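Long-range contact in unsaturated glucuronyl hydrolase (Streptococcus agalactiae, PDB 2ZZR), which hydrolyses unsaturated chondroitin, hyaluronan and heparin disaccharides, releasing the unsaturated uronic acid from them: residues E148-W160 with L163-C175. Numbering follows the deposited sequence.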
ATOM      1  N   GLU A 148     -18.238 -10.300   0.652  1.00 17.98           N
ATOM      2  CA  GLU A 148     -19.601  -9.875   0.274  1.00 18.83           C
ATOM      3  C   GLU A 148     -19.636  -9.088  -1.038  1.00 18.47           C
ATOM      4  O   GLU A 148     -20.675  -9.036  -1.709  1.00 18.73           O
ATOM      5  CB  GLU A 148     -20.241  -9.027   1.378  1.00 18.98           C
ATOM      6  CG  GLU A 148     -20.543  -9.749   2.685  1.00 19.71           C
ATOM      7  CD  GLU A 148     -21.015  -8.806   3.782  1.00 20.66           C
ATOM      8  OE1 GLU A 148     -21.264  -7.609   3.497  1.00 22.63           O
ATOM      9  OE2 GLU A 148     -21.130  -9.260   4.940  1.00 22.73           O
ATOM     10  N   ARG A 149     -18.512  -8.467  -1.400  1.00 17.76           N
ATOM     11  CA  ARG A 149     -18.450  -7.647  -2.612  1.00 17.19           C
ATOM     12  C   ARG A 149     -17.958  -8.395  -3.857  1.00 17.29           C
ATOM     13  O   ARG A 149     -17.844  -7.810  -4.933  1.00 16.64           O
ATOM     14  CB  ARG A 149     -17.633  -6.370  -2.371  1.00 17.09           C
ATOM     15  CG  ARG A 149     -18.163  -5.521  -1.224  1.00 16.63           C
ATOM     16  CD  ARG A 149     -17.607  -4.101  -1.260  1.00 16.52           C
ATOM     17  NE  ARG A 149     -18.185  -3.295  -2.341  1.00 16.98           N
ATOM     18  CZ  ARG A 149     -19.388  -2.721  -2.300  1.00 17.02           C
ATOM     19  NH1 ARG A 149     -20.166  -2.850  -1.228  1.00 16.19           N
ATOM     20  NH2 ARG A 149     -19.819  -2.016  -3.340  1.00 17.41           N
ATOM     21  N   TYR A 150     -17.679  -9.692  -3.710  1.00 17.80           N
ATOM     22  CA  TYR A 150     -17.206 -10.498  -4.832  1.00 18.33           C
ATOM     23  C   TYR A 150     -18.288 -10.679  -5.893  1.00 18.96           C
ATOM     24  O   TYR A 150     -19.424 -11.022  -5.573  1.00 19.37           O
ATOM     25  CB  TYR A 150     -16.718 -11.872  -4.361  1.00 18.15           C
ATOM     26  CG  TYR A 150     -16.234 -12.754  -5.495  1.00 18.11           C
ATOM     27  CD1 TYR A 150     -16.946 -13.900  -5.867  1.00 17.92           C
ATOM     28  CD2 TYR A 150     -15.075 -12.442  -6.199  1.00 17.75           C
ATOM     29  CE1 TYR A 150     -16.504 -14.712  -6.913  1.00 18.58           C
ATOM     30  CE2 TYR A 150     -14.625 -13.247  -7.240  1.00 18.33           C
ATOM     31  CZ  TYR A 150     -15.346 -14.380  -7.589  1.00 18.34           C
ATOM     32  OH  TYR A 150     -14.897 -15.167  -8.619  1.00 18.50           O
ATOM     33  N   GLN A 151     -17.905 -10.458  -7.147  1.00 19.97           N
ATOM     34  CA  GLN A 151     -18.781 -10.657  -8.292  1.00 20.87           C
ATOM     35  C   GLN A 151     -18.310 -11.827  -9.155  1.00 21.44           C
ATOM     36  O   GLN A 151     -17.236 -11.767  -9.755  1.00 21.50           O
ATOM     37  CB  GLN A 151     -18.856  -9.376  -9.130  1.00 20.95           C
ATOM     38  CG  GLN A 151     -19.430  -8.164  -8.387  1.00 22.09           C
ATOM     39  CD  GLN A 151     -20.912  -8.299  -8.031  1.00 24.20           C
ATOM     40  OE1 GLN A 151     -21.458  -7.474  -7.298  1.00 26.00           O
ATOM     41  NE2 GLN A 151     -21.563  -9.344  -8.541  1.00 23.64           N
ATOM     42  N   GLU A 152     -19.126 -12.878  -9.219  1.00 22.33           N
ATOM     43  CA  GLU A 152     -18.827 -14.064 -10.032  1.00 23.67           C
ATOM     44  C   GLU A 152     -18.686 -13.745 -11.518  1.00 22.91           C
ATOM     45  O   GLU A 152     -17.890 -14.370 -12.223  1.00 22.73           O
ATOM     46  CB  GLU A 152     -19.895 -15.140  -9.831  1.00 23.54           C
ATOM     47  CG  GLU A 152     -19.806 -15.865  -8.497  1.00 26.28           C
ATOM     48  CD  GLU A 152     -20.873 -16.939  -8.330  1.00 26.73           C
ATOM     49  OE1 GLU A 152     -20.946 -17.530  -7.227  1.00 31.59           O
ATOM     50  OE2 GLU A 152     -21.638 -17.191  -9.294  1.00 30.90           O
ATOM     51  N   LYS A 153     -19.464 -12.772 -11.990  1.00 22.79           N
ATOM     52  CA  LYS A 153     -19.400 -12.340 -13.380  1.00 22.47           C
ATOM     53  C   LYS A 153     -18.283 -11.314 -13.577  1.00 21.82           C
ATOM     54  O   LYS A 153     -18.486 -10.101 -13.417  1.00 21.58           O
ATOM     55  CB  LYS A 153     -20.763 -11.811 -13.848  1.00 22.94           C
ATOM     56  CG  LYS A 153     -21.859 -12.866 -13.792  1.00 24.26           C
ATOM     57  CD  LYS A 153     -23.080 -12.444 -14.579  1.00 27.97           C
ATOM     58  CE  LYS A 153     -24.065 -13.596 -14.751  1.00 29.63           C
ATOM     59  NZ  LYS A 153     -23.509 -14.651 -15.652  1.00 32.40           N
ATOM     60  N   GLY A 154     -17.102 -11.824 -13.928  1.00 20.95           N
ATOM     61  CA  GLY A 154     -15.880 -11.025 -14.013  1.00 20.30           C
ATOM     62  C   GLY A 154     -14.837 -11.502 -13.012  1.00 19.53           C
ATOM     63  O   GLY A 154     -13.640 -11.337 -13.238  1.00 20.16           O
ATOM     64  N   GLY A 155     -15.305 -12.092 -11.915  1.00 18.88           N
ATOM     65  CA  GLY A 155     -14.437 -12.682 -10.884  1.00 17.99           C
ATOM     66  C   GLY A 155     -13.586 -11.657 -10.160  1.00 17.68           C
ATOM     67  O   GLY A 155     -12.370 -11.806 -10.062  1.00 17.36           O
ATOM     68  N   PHE A 156     -14.228 -10.610  -9.656  1.00 17.02           N
ATOM     69  CA  PHE A 156     -13.519  -9.519  -8.991  1.00 16.47           C
ATOM     70  C   PHE A 156     -14.295  -9.006  -7.786  1.00 16.20           C
ATOM     71  O   PHE A 156     -15.511  -9.220  -7.669  1.00 16.26           O
ATOM     72  CB  PHE A 156     -13.264  -8.369  -9.973  1.00 16.33           C
ATOM     73  CG  PHE A 156     -14.523  -7.658 -10.409  1.00 16.07           C
ATOM     74  CD1 PHE A 156     -15.292  -8.162 -11.453  1.00 17.10           C
ATOM     75  CD2 PHE A 156     -14.939  -6.493  -9.766  1.00 16.51           C
ATOM     76  CE1 PHE A 156     -16.465  -7.521 -11.852  1.00 17.69           C
ATOM     77  CE2 PHE A 156     -16.109  -5.840 -10.154  1.00 17.01           C
ATOM     78  CZ  PHE A 156     -16.871  -6.358 -11.204  1.00 17.51           C
ATOM     79  N   ILE A 157     -13.581  -8.331  -6.888  1.00 15.50           N
ATOM     80  CA  ILE A 157     -14.197  -7.673  -5.737  1.00 15.36           C
ATOM     81  C   ILE A 157     -14.596  -6.271  -6.176  1.00 14.97           C
ATOM     82  O   ILE A 157     -13.739  -5.462  -6.562  1.00 15.15           O
ATOM     83  CB  ILE A 157     -13.225  -7.598  -4.528  1.00 15.12           C
ATOM     84  CG1 ILE A 157     -12.837  -9.010  -4.080  1.00 16.17           C
ATOM     85  CG2 ILE A 157     -13.849  -6.797  -3.370  1.00 15.02           C
ATOM     86  CD1 ILE A 157     -11.612  -9.060  -3.208  1.00 17.27           C
ATOM     87  N   GLN A 158     -15.895  -5.994  -6.136  1.00 15.16           N
ATOM     88  CA  GLN A 158     -16.400  -4.698  -6.573  1.00 15.36           C
ATOM     89  C   GLN A 158     -16.058  -3.595  -5.582  1.00 15.19           C
ATOM     90  O   GLN A 158     -16.197  -3.770  -4.364  1.00 15.07           O
ATOM     91  CB  GLN A 158     -17.916  -4.740  -6.817  1.00 15.34           C
ATOM     92  CG  GLN A 158     -18.427  -3.515  -7.600  1.00 16.16           C
ATOM     93  CD  GLN A 158     -19.942  -3.418  -7.671  1.00 16.34           C
ATOM     94  OE1 GLN A 158     -20.507  -2.314  -7.681  1.00 19.72           O
ATOM     95  NE2 GLN A 158     -20.606  -4.559  -7.725  1.00 14.81           N
ATOM     96  N   ALA A 159     -15.612  -2.463  -6.116  1.00 15.14           N
ATOM     97  CA  ALA A 159     -15.353  -1.266  -5.322  1.00 15.45           C
ATOM     98  C   ALA A 159     -16.662  -0.715  -4.742  1.00 16.01           C
ATOM     99  O   ALA A 159     -17.757  -1.170  -5.117  1.00 15.31           O
ATOM    100  CB  ALA A 159     -14.660  -0.218  -6.177  1.00 15.43           C
ATOM    101  N   TRP A 160     -16.540   0.239  -3.815  1.00 16.01           N
ATOM    102  CA  TRP A 160     -17.697   0.891  -3.190  1.00 16.73           C
ATOM    103  C   TRP A 160     -18.732   1.370  -4.208  1.00 16.47           C
ATOM    104  O   TRP A 160     -18.396   1.712  -5.350  1.00 16.01           O
ATOM    105  CB  TRP A 160     -17.254   2.061  -2.295  1.00 17.62           C
ATOM    106  CG  TRP A 160     -16.226   2.976  -2.908  1.00 18.48           C
ATOM    107  CD1 TRP A 160     -14.865   2.905  -2.748  1.00 19.66           C
ATOM    108  CD2 TRP A 160     -16.469   4.102  -3.762  1.00 19.60           C
ATOM    109  NE1 TRP A 160     -14.253   3.912  -3.454  1.00 20.09           N
ATOM    110  CE2 TRP A 160     -15.211   4.665  -4.081  1.00 20.30           C
ATOM    111  CE3 TRP A 160     -17.627   4.697  -4.285  1.00 19.59           C
ATOM    112  CZ2 TRP A 160     -15.078   5.788  -4.906  1.00 19.95           C
ATOM    113  CZ3 TRP A 160     -17.494   5.817  -5.101  1.00 19.43           C
ATOM    114  CH2 TRP A 160     -16.227   6.349  -5.406  1.00 19.89           C
ATOM    115  N   LEU A 163     -23.829  -2.649  -5.315  1.00 18.50           N
ATOM    116  CA  LEU A 163     -23.379  -3.969  -5.760  1.00 19.32           C
ATOM    117  C   LEU A 163     -24.171  -4.449  -6.967  1.00 19.43           C
ATOM    118  O   LEU A 163     -25.404  -4.446  -6.941  1.00 19.85           O
ATOM    119  CB  LEU A 163     -23.488  -4.993  -4.628  1.00 19.45           C
ATOM    120  CG  LEU A 163     -22.423  -4.934  -3.526  1.00 19.88           C
ATOM    121  CD1 LEU A 163     -22.802  -5.875  -2.402  1.00 20.56           C
ATOM    122  CD2 LEU A 163     -21.040  -5.274  -4.080  1.00 20.06           C
ATOM    123  N   GLY A 164     -23.450  -4.832  -8.020  1.00 19.69           N
ATOM    124  CA  GLY A 164     -24.048  -5.389  -9.237  1.00 19.75           C
ATOM    125  C   GLY A 164     -24.512  -4.362 -10.258  1.00 19.78           C
ATOM    126  O   GLY A 164     -24.866  -4.714 -11.389  1.00 19.96           O
ATOM    127  N   TYR A 165     -24.507  -3.092  -9.858  1.00 19.43           N
ATOM    128  CA  TYR A 165     -25.009  -2.007 -10.695  1.00 19.55           C
ATOM    129  C   TYR A 165     -23.977  -1.606 -11.748  1.00 19.87           C
ATOM    130  O   TYR A 165     -22.834  -1.296 -11.416  1.00 19.55           O
ATOM    131  CB  TYR A 165     -25.408  -0.813  -9.818  1.00 19.05           C
ATOM    132  CG  TYR A 165     -25.891   0.387 -10.590  1.00 18.92           C
ATOM    133  CD1 TYR A 165     -26.919   0.267 -11.524  1.00 18.09           C
ATOM    134  CD2 TYR A 165     -25.326   1.647 -10.385  1.00 18.71           C
ATOM    135  CE1 TYR A 165     -27.364   1.362 -12.234  1.00 18.44           C
ATOM    136  CE2 TYR A 165     -25.767   2.752 -11.096  1.00 18.51           C
ATOM    137  CZ  TYR A 165     -26.794   2.595 -12.018  1.00 18.20           C
ATOM    138  OH  TYR A 165     -27.249   3.670 -12.732  1.00 18.83           O
ATOM    139  N   LYS A 166     -24.391  -1.620 -13.016  1.00 20.08           N
ATOM    140  CA  LYS A 166     -23.485  -1.400 -14.150  1.00 21.00           C
ATOM    141  C   LYS A 166     -22.568  -0.181 -14.026  1.00 20.53           C
ATOM    142  O   LYS A 166     -21.365  -0.278 -14.290  1.00 20.40           O
ATOM    143  CB  LYS A 166     -24.265  -1.329 -15.471  1.00 21.17           C
ATOM    144  CG  LYS A 166     -23.378  -1.231 -16.704  1.00 22.56           C
ATOM    145  CD  LYS A 166     -24.192  -1.138 -17.987  1.00 23.23           C
ATOM    146  CE  LYS A 166     -23.332  -1.451 -19.208  1.00 27.44           C
ATOM    147  NZ  LYS A 166     -22.199  -0.487 -19.410  1.00 30.02           N
ATOM    148  N   GLU A 167     -23.127   0.963 -13.630  1.00 19.96           N
ATOM    149  CA  GLU A 167     -22.345   2.201 -13.578  1.00 19.63           C
ATOM    150  C   GLU A 167     -21.324   2.229 -12.430  1.00 18.94           C
ATOM    151  O   GLU A 167     -20.468   3.117 -12.384  1.00 19.10           O
ATOM    152  CB  GLU A 167     -23.254   3.439 -13.524  1.00 19.87           C
ATOM    153  CG  GLU A 167     -24.321   3.493 -14.631  1.00 22.20           C
ATOM    154  CD  GLU A 167     -23.749   3.326 -16.036  1.00 25.39           C
ATOM    155  OE1 GLU A 167     -24.404   2.647 -16.858  1.00 28.51           O
ATOM    156  OE2 GLU A 167     -22.650   3.857 -16.319  1.00 26.08           O
ATOM    157  N   HIS A 168     -21.425   1.253 -11.528  1.00 18.07           N
ATOM    158  CA  HIS A 168     -20.503   1.097 -10.393  1.00 17.52           C
ATOM    159  C   HIS A 168     -19.720  -0.214 -10.472  1.00 17.75           C
ATOM    160  O   HIS A 168     -18.924  -0.511  -9.581  1.00 17.14           O
ATOM    161  CB  HIS A 168     -21.281   1.079  -9.077  1.00 17.09           C
ATOM    162  CG  HIS A 168     -21.959   2.372  -8.749  1.00 16.18           C
ATOM    163  ND1 HIS A 168     -22.613   2.573  -7.554  1.00 15.16           N
ATOM    164  CD2 HIS A 168     -22.073   3.529  -9.442  1.00 14.89           C
ATOM    165  CE1 HIS A 168     -23.116   3.794  -7.531  1.00 15.27           C
ATOM    166  NE2 HIS A 168     -22.805   4.393  -8.664  1.00 15.08           N
ATOM    167  N   TYR A 169     -19.964  -0.997 -11.524  1.00 17.47           N
ATOM    168  CA  TYR A 169     -19.499  -2.386 -11.596  1.00 17.50           C
ATOM    169  C   TYR A 169     -18.034  -2.439 -12.023  1.00 17.18           C
ATOM    170  O   TYR A 169     -17.705  -2.619 -13.201  1.00 17.34           O
ATOM    171  CB  TYR A 169     -20.393  -3.165 -12.559  1.00 17.63           C
ATOM    172  CG  TYR A 169     -20.379  -4.664 -12.379  1.00 17.83           C
ATOM    173  CD1 TYR A 169     -21.020  -5.260 -11.293  1.00 18.48           C
ATOM    174  CD2 TYR A 169     -19.757  -5.485 -13.313  1.00 17.98           C
ATOM    175  CE1 TYR A 169     -21.027  -6.641 -11.138  1.00 19.15           C
ATOM    176  CE2 TYR A 169     -19.760  -6.870 -13.168  1.00 18.04           C
ATOM    177  CZ  TYR A 169     -20.397  -7.436 -12.085  1.00 18.38           C
ATOM    178  OH  TYR A 169     -20.404  -8.799 -11.934  1.00 19.16           O
ATOM    179  N   ARG A 170     -17.150  -2.259 -11.045  1.00 16.75           N
ATOM    180  CA  ARG A 170     -15.753  -2.003 -11.339  1.00 16.14           C
ATOM    181  C   ARG A 170     -14.864  -2.467 -10.192  1.00 16.05           C
ATOM    182  O   ARG A 170     -15.332  -2.616  -9.054  1.00 16.21           O
ATOM    183  CB  ARG A 170     -15.538  -0.505 -11.582  1.00 16.10           C
ATOM    184  CG  ARG A 170     -15.573   0.344 -10.296  1.00 15.41           C
ATOM    185  CD  ARG A 170     -16.230   1.707 -10.494  1.00 16.43           C
ATOM    186  NE  ARG A 170     -15.974   2.579  -9.345  1.00 15.60           N
ATOM    187  CZ  ARG A 170     -16.622   2.519  -8.182  1.00 15.85           C
ATOM    188  NH1 ARG A 170     -16.292   3.355  -7.207  1.00 14.77           N
ATOM    189  NH2 ARG A 170     -17.593   1.631  -7.982  1.00 16.95           N
ATOM    190  N   LEU A 171     -13.591  -2.692 -10.513  1.00 16.08           N
ATOM    191  CA  LEU A 171     -12.557  -2.884  -9.495  1.00 15.51           C
ATOM    192  C   LEU A 171     -11.624  -1.680  -9.498  1.00 15.49           C
ATOM    193  O   LEU A 171     -11.548  -0.941 -10.484  1.00 15.54           O
ATOM    194  CB  LEU A 171     -11.767  -4.184  -9.732  1.00 15.64           C
ATOM    195  CG  LEU A 171     -10.951  -4.387 -11.022  1.00 14.89           C
ATOM    196  CD1 LEU A 171      -9.621  -3.618 -11.025  1.00 16.32           C
ATOM    197  CD2 LEU A 171     -10.686  -5.876 -11.264  1.00 15.15           C
ATOM    198  N   ILE A 172     -10.900  -1.493  -8.398  1.00 15.06           N
ATOM    199  CA  ILE A 172      -9.902  -0.436  -8.299  1.00 15.47           C
ATOM    200  C   ILE A 172      -8.569  -1.110  -7.965  1.00 15.19           C
ATOM    201  O   ILE A 172      -8.551  -2.132  -7.283  1.00 15.24           O
ATOM    202  CB  ILE A 172     -10.319   0.639  -7.256  1.00 15.19           C
ATOM    203  CG1 ILE A 172     -11.615   1.332  -7.725  1.00 16.04           C
ATOM    204  CG2 ILE A 172      -9.206   1.669  -7.032  1.00 16.53           C
ATOM    205  CD1 ILE A 172     -12.206   2.314  -6.729  1.00 16.08           C
ATOM    206  N   ILE A 173      -7.473  -0.564  -8.481  1.00 15.34           N
ATOM    207  CA  ILE A 173      -6.174  -1.241  -8.396  1.00 15.50           C
ATOM    208  C   ILE A 173      -5.687  -1.455  -6.957  1.00 15.58           C
ATOM    209  O   ILE A 173      -4.970  -2.429  -6.676  1.00 15.33           O
ATOM    210  CB  ILE A 173      -5.082  -0.527  -9.242  1.00 15.54           C
ATOM    211  CG1 ILE A 173      -3.842  -1.428  -9.374  1.00 15.59           C
ATOM    212  CG2 ILE A 173      -4.775   0.872  -8.687  1.00 16.02           C
ATOM    213  CD1 ILE A 173      -2.847  -0.987 -10.423  1.00 15.68           C
ATOM    214  N   ASP A 174      -6.088  -0.570  -6.046  1.00 15.64           N
ATOM    215  CA  ASP A 174      -5.652  -0.719  -4.650  1.00 15.78           C
ATOM    216  C   ASP A 174      -6.231  -1.966  -3.975  1.00 15.10           C
ATOM    217  O   ASP A 174      -5.762  -2.382  -2.913  1.00 15.05           O
ATOM    218  CB  ASP A 174      -5.895   0.561  -3.831  1.00 16.31           C
ATOM    219  CG  ASP A 174      -7.364   0.840  -3.560  1.00 18.37           C
ATOM    220  OD1 ASP A 174      -7.626   1.777  -2.781  1.00 22.93           O
ATOM    221  OD2 ASP A 174      -8.263   0.155  -4.098  1.00 20.65           O
ATOM    222  N   CYS A 175      -7.229  -2.587  -4.605  1.00 14.52           N
ATOM    223  CA  CYS A 175      -7.799  -3.818  -4.066  1.00 14.15           C
ATOM    224  C   CYS A 175      -6.771  -4.961  -4.056  1.00 13.87           C
ATOM    225  O   CYS A 175      -6.934  -5.942  -3.327  1.00 13.96           O
ATOM    226  CB  CYS A 175      -9.077  -4.229  -4.805  1.00 14.30           C
ATOM    227  SG  CYS A 175     -10.105  -5.380  -3.856  1.00 15.32           S
TER
HETATM  228  O   HOH W   1     -21.665 -11.305 -10.553  1.00 24.06           O
HETATM  229  O   HOH W   2     -12.123  -3.135  -6.185  1.00 13.03           O
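Tyr169 lays one face of its ring over the edge of Phe156, a T-shaped pair with centroids 5.0 Å apart and planes at 82°. A first torsion of -159° swings the tyrosine ring away from its own backbone nitrogen and along the 150–157 hairpin, where its OH donates to Lys153 O at 2.8 Å in the turn. Water 1 donates a hydrogen bond to that hydroxyl while accepting from Lys153 N and Gln151 NE2, so the phenol end is held by backbone and solvent together; the bent Gln151 chain lies obliquely against the CE1 side of the ring. In the hairpin a G1 bulge puts Gly155 and Phe156 across from the single residue Gln151.

At the other end Arg170 does the work. Its NH2 meets Trp160 O at 2.8 Å, in the guanidinium plane and nearly head-on to the carbonyl, and also donates to His168 O. NH1 sits over the indole face of Trp160, a cation-pi contact in which CZ lies 4.5 Å from the six-membered ring centroid; the two planes stand 81° apart, so the guanidinium is nearly perpendicular to the indole, NH1 lowest over the face. Between these ends the backbones are joined by a nearly straight bond from Ala159 N to Arg170 O (3.0 Å), and by water 2 bridging Ile157 O and Ile172 N. Leu163 CD2 lies over the centre of one face of the Arg149 guanidinium, 3.5 Å from its CZ, while that arginine's NE and NH2 donate to Gln158 O and Ala159 O.

A type I turn from Ile172 to Cys175 carries Asp174, the probable proton donor, beside Asp114 and Trp250. Strand 170–172 is an outer strand of the three-stranded sheet, next to 219–222, whose Phe222 stacks on Phe156; helix 192–209 packs against Phe156, Leu171 and Cys175.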